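Phytase (Citrobacter braakii, PDB 3ZHC) belongs to branch 2 of the histidine phosphatase superfamily, whose members join a core built on a mixed beta sheet to a largely helical domain. Local coordinates at residues L192-S197 / C209-A214; L398-C403 / K415-L420. The protein carries 2 engineered substitutions. All blocks are in the same frame, centred on the assembly; numbering follows the deposited sequence. Where two conformers were deposited one is given.

Interaction 1 (L192-S197 / C209-A214). With FMT (formic acid), chain P.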
# COMPACT_ATOMS: atom_id res chain seq x y z
N LEU B 192 -1.59 -23.09 2.41
CA LEU B 192 -2.23 -24.31 1.92
C LEU B 192 -1.36 -25.57 2.05
O LEU B 192 -1.87 -26.67 1.91
CB LEU B 192 -2.58 -24.15 0.43
CG LEU B 192 -3.60 -23.14 -0.05
CD1 LEU B 192 -3.49 -22.99 -1.55
CD2 LEU B 192 -4.99 -23.57 0.36
N ASN B 193 -0.05 -25.40 2.30
CA ASN B 193 0.96 -26.48 2.18
C ASN B 193 0.78 -27.12 0.80
O ASN B 193 0.62 -28.32 0.67
CB ASN B 193 0.89 -27.50 3.34
CG ASN B 193 2.19 -28.35 3.47
OD1 ASN B 193 3.28 -27.95 3.00
ND2 ASN B 193 2.07 -29.54 4.12
N PHE B 194 0.80 -26.25 -0.22
CA PHE B 194 0.49 -26.59 -1.62
C PHE B 194 1.40 -27.66 -2.20
O PHE B 194 0.92 -28.53 -2.91
CB PHE B 194 0.53 -25.29 -2.49
CG PHE B 194 0.23 -25.52 -3.95
CD1 PHE B 194 -1.03 -25.96 -4.37
CD2 PHE B 194 1.22 -25.27 -4.94
CE1 PHE B 194 -1.32 -26.17 -5.73
CE2 PHE B 194 0.94 -25.47 -6.30
CZ PHE B 194 -0.33 -25.92 -6.70
N SER B 195 2.70 -27.58 -1.88
CA SER B 195 3.72 -28.55 -2.35
C SER B 195 3.38 -30.01 -2.02
O SER B 195 3.76 -30.92 -2.75
CB SER B 195 5.10 -28.22 -1.74
OG SER B 195 5.58 -26.97 -2.20
N GLN B 196 2.66 -30.22 -0.91
CA GLN B 196 2.25 -31.56 -0.46
C GLN B 196 0.82 -31.97 -0.89
O GLN B 196 0.33 -33.01 -0.46
CB GLN B 196 2.38 -31.67 1.06
CG GLN B 196 3.71 -31.19 1.63
CD GLN B 196 4.89 -31.88 1.01
OE1 GLN B 196 5.79 -31.22 0.44
NE2 GLN B 196 4.91 -33.21 1.09
N SER B 197 0.16 -31.15 -1.73
CA SER B 197 -1.21 -31.44 -2.20
C SER B 197 -1.23 -32.35 -3.45
O SER B 197 -0.19 -32.57 -4.08
CB SER B 197 -1.98 -30.14 -2.50
OG SER B 197 -1.49 -29.50 -3.67
N CYS B 209 6.84 -26.17 -6.82
CA CYS B 209 5.55 -26.38 -7.45
C CYS B 209 4.76 -25.10 -7.07
O CYS B 209 4.67 -24.78 -5.89
CB CYS B 209 4.87 -27.63 -6.92
SG CYS B 209 3.26 -27.95 -7.65
N THR B 210 4.21 -24.39 -8.05
CA THR B 210 3.47 -23.12 -7.79
C THR B 210 2.05 -23.13 -8.37
O THR B 210 1.75 -23.86 -9.31
CB THR B 210 4.23 -21.88 -8.32
OG1 THR B 210 4.33 -21.95 -9.74
CG2 THR B 210 5.63 -21.79 -7.70
N LEU B 211 1.18 -22.32 -7.77
CA LEU B 211 -0.24 -22.22 -8.19
C LEU B 211 -0.42 -21.63 -9.59
O LEU B 211 -1.19 -22.18 -10.37
CB LEU B 211 -1.11 -21.43 -7.17
CG LEU B 211 -1.84 -22.27 -6.12
CD1 LEU B 211 -2.37 -21.42 -4.97
CD2 LEU B 211 -2.97 -23.04 -6.80
N PRO B 212 0.29 -20.51 -9.90
CA PRO B 212 0.14 -19.94 -11.24
C PRO B 212 0.62 -20.89 -12.37
O PRO B 212 0.02 -20.91 -13.42
CB PRO B 212 1.00 -18.66 -11.17
CG PRO B 212 1.14 -18.37 -9.74
CD PRO B 212 1.18 -19.69 -9.07
N GLU B 213 1.69 -21.66 -12.12
CA GLU B 213 2.21 -22.62 -13.10
C GLU B 213 1.26 -23.83 -13.22
O GLU B 213 1.04 -24.32 -14.31
CB GLU B 213 3.65 -23.07 -12.72
CG GLU B 213 4.47 -23.75 -13.89
CD GLU B 213 5.00 -22.76 -14.99
OE1 GLU B 213 4.95 -21.51 -14.79
OE2 GLU B 213 5.48 -23.25 -16.05
N ALA B 214 0.71 -24.28 -12.09
CA ALA B 214 -0.27 -25.39 -12.06
C ALA B 214 -1.62 -24.99 -12.68
O ALA B 214 -2.24 -25.79 -13.36
CB ALA B 214 -0.49 -25.89 -10.64
C FMT P . 4.00 -24.93 -0.11
O1 FMT P . 4.67 -24.06 0.38
O2 FMT P . 3.88 -25.00 -1.33
O HOH W 1 7.50 -28.11 -4.77
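A helix-ending Schellman motif and the start of the next helix meet here through one aromatic side chain, Phe194, which reaches across to Cys209, Thr210, Leu211 and Ala214. Its CG lies anti to the backbone N (chi1 180°), which brings the ring onto Leu211. Leu211 covers one face in a CH-pi contact, with CG 4.0 Å from the centroid of the Phe194 ring and only 12° off its normal. The edge is engaged differently: Ala214 CB stands in the ring plane, 3.9 Å from Phe194 CZ, and Cys209 O also lies at the edge. Cys209 SG, tied by a disulfide to Cys200, approaches obliquely in a sulfur-aromatic contact, 3.7 Å from Phe194 CE2. The Schellman motif closes helix 182-192, with Asn193 at positive phi as its C-prime residue; Thr210 then takes the N-cap position of helix 211-214, and Leu211 N in its first turn donates a hydrogen bond to Glu189 OE2 of the preceding helix. Leu192 CD1 touches Leu211 CD1 at 3.9 Å, the two side chains crossing at about a right angle. Phe194 O accepts hydrogen bonds from both Ser197 N and Ser197 OG, the hydroxyl in the carbonyl plane at 2.7 Å from Phe194 O. Formic acid, probably from the crystallisation liquor, takes hydrogen bonds at O2 from Ser195 N and, in the conformer given, OG; Lys208 NZ supplies another.

Interaction 2 (L398-C403 / K415-L420); sequences LKLIAC and KSFSRL
Leu400 opens the contact with helix 414-424, its two methyls dividing the work. CD1 comes at the edge of the Phe417 ring, in its plane, 3.5 Å from Phe417 CD1 and nearly as close to CE1. The other branch, CD2, lies 3.8 Å from Leu420 CD2, so the leucine reaches two residues spaced almost one helical turn apart. Phe417 itself has CG anti to the backbone N (chi1 178°), which sets the ring edge against Leu400, and it also packs on Val369 of strand 366-375 and on Ile296 and Leu300 of helix 282-301. No hydrogen bond crosses between the two segments. From Leu400 to Cys403 the chain makes a type I beta turn. This turn follows strand 394-398, which pairs with strand 366-375 in the mixed sheet, and packs the loop leaving that strand against the helix close to the C-terminus. Inside the turn, Ala402 presses CB on Leu420 CD1 at 3.5 Å, a tight carbon pair, with Leu420 CD2 a little farther from the same methyl. Cys403 ends the segment beside the helix, CB 4.1 Å from Ser416 CB and SG 4.2 Å from Leu420 CD2. Its disulfide to Cys412 joins the turn covalently to strand 412-413, just before the helix. The hydroxyl of Ser416 is engaged elsewhere, hydrogen-bonded to Glu405 N and Ser413 OG.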
# COMPACT_ATOMS: atom_id res chain seq x y z
N LEU B 398 -12.95 9.30 2.35
CA LEU B 398 -12.70 9.12 0.92
C LEU B 398 -12.70 10.48 0.21
O LEU B 398 -13.43 11.42 0.62
CB LEU B 398 -13.72 8.17 0.29
CG LEU B 398 -13.83 6.79 0.97
CD1 LEU B 398 -14.83 5.97 0.25
CD2 LEU B 398 -12.47 6.04 1.01
N LYS B 399 -11.88 10.58 -0.85
CA LYS B 399 -11.70 11.81 -1.61
C LYS B 399 -12.18 11.65 -3.06
O LYS B 399 -11.64 10.83 -3.83
CB LYS B 399 -10.22 12.22 -1.60
CG LYS B 399 -9.55 12.25 -0.19
CD LYS B 399 -10.25 13.18 0.79
CE LYS B 399 -9.56 13.14 2.17
NZ LYS B 399 -10.23 14.02 3.19
N LEU B 400 -13.21 12.44 -3.43
CA LEU B 400 -13.73 12.50 -4.80
C LEU B 400 -12.98 13.66 -5.44
O LEU B 400 -13.48 14.79 -5.47
CB LEU B 400 -15.25 12.71 -4.84
CG LEU B 400 -16.15 11.49 -4.79
CD1 LEU B 400 -17.60 11.92 -4.63
CD2 LEU B 400 -15.97 10.67 -6.05
N ILE B 401 -11.79 13.37 -5.95
CA ILE B 401 -10.87 14.38 -6.52
C ILE B 401 -11.41 15.07 -7.81
O ILE B 401 -11.19 16.27 -8.01
CB ILE B 401 -9.47 13.77 -6.82
CG1 ILE B 401 -8.81 13.27 -5.52
CG2 ILE B 401 -8.55 14.78 -7.49
CD1 ILE B 401 -7.57 12.47 -5.78
N ALA B 402 -12.11 14.30 -8.65
CA ALA B 402 -12.66 14.80 -9.93
C ALA B 402 -13.71 15.94 -9.82
O ALA B 402 -13.98 16.62 -10.82
CB ALA B 402 -13.27 13.64 -10.73
N CYS B 403 -14.29 16.15 -8.61
CA CYS B 403 -15.27 17.23 -8.38
C CYS B 403 -14.70 18.60 -8.69
O CYS B 403 -13.54 18.88 -8.37
CB CYS B 403 -15.77 17.23 -6.92
SG CYS B 403 -16.96 15.96 -6.54
N LYS B 415 -24.04 19.81 -6.77
CA LYS B 415 -24.10 19.79 -8.25
C LYS B 415 -22.83 19.18 -8.87
O LYS B 415 -22.90 18.51 -9.87
CB LYS B 415 -24.40 21.19 -8.82
CG LYS B 415 -25.81 21.70 -8.48
CD LYS B 415 -26.21 22.95 -9.31
CE LYS B 415 -25.25 24.11 -9.06
NZ LYS B 415 -25.62 25.32 -9.87
N SER B 416 -21.66 19.44 -8.24
CA SER B 416 -20.38 18.83 -8.69
C SER B 416 -20.42 17.31 -8.52
O SER B 416 -19.91 16.58 -9.38
CB SER B 416 -19.16 19.38 -7.92
OG SER B 416 -18.78 20.65 -8.37
N PHE B 417 -21.01 16.85 -7.41
CA PHE B 417 -21.19 15.42 -7.16
C PHE B 417 -22.10 14.81 -8.22
O PHE B 417 -21.75 13.81 -8.84
CB PHE B 417 -21.75 15.15 -5.74
CG PHE B 417 -22.00 13.69 -5.45
CD1 PHE B 417 -20.92 12.83 -5.18
CD2 PHE B 417 -23.29 13.16 -5.46
CE1 PHE B 417 -21.13 11.46 -4.92
CE2 PHE B 417 -23.52 11.79 -5.19
CZ PHE B 417 -22.42 10.94 -4.92
N SER B 418 -23.27 15.44 -8.42
CA SER B 418 -24.25 14.98 -9.41
C SER B 418 -23.69 14.98 -10.85
O SER B 418 -23.93 14.06 -11.60
CB SER B 418 -25.52 15.82 -9.35
OG SER B 418 -26.53 15.27 -10.16
N ARG B 419 -22.94 16.03 -11.20
CA ARG B 419 -22.35 16.14 -12.55
C ARG B 419 -21.24 15.11 -12.82
O ARG B 419 -21.06 14.68 -13.95
CB ARG B 419 -21.87 17.60 -12.84
CG ARG B 419 -23.07 18.53 -13.24
CD ARG B 419 -22.67 20.02 -13.51
NE ARG B 419 -21.38 20.15 -14.22
CZ ARG B 419 -20.18 20.45 -13.67
NH1 ARG B 419 -20.04 20.68 -12.34
NH2 ARG B 419 -19.10 20.52 -14.45
N LEU B 420 -20.52 14.71 -11.77
CA LEU B 420 -19.53 13.62 -11.86
C LEU B 420 -20.22 12.30 -12.17
O LEU B 420 -19.70 11.49 -12.93
CB LEU B 420 -18.73 13.52 -10.57
CG LEU B 420 -17.56 12.56 -10.50
CD1 LEU B 420 -16.54 12.81 -11.61
CD2 LEU B 420 -16.92 12.70 -9.15

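Overall arrangement
Interactions 1 and 2 illustrate how loop-to-helix packing recurs at remote points of one chain. They come in series, 192-197 with 209-214 closing well before 398-403 with 415-420 opens, and lie on opposite sides of the chain's centre, with their own centres 45 Å apart and nearest atoms about 30 Å apart. Interaction 1 belongs to the helical part, between helices 182-192 and 211-214 and beside helix 231-247; interaction 2 lies by the mixed sheet, where helix 414-424 meets strand 366-375 and helix 282-301. Each joins segments 12 residues apart at their closest ends and includes a disulfide cysteine, and both reach the second subunit, which thus meets this chain at two distant places.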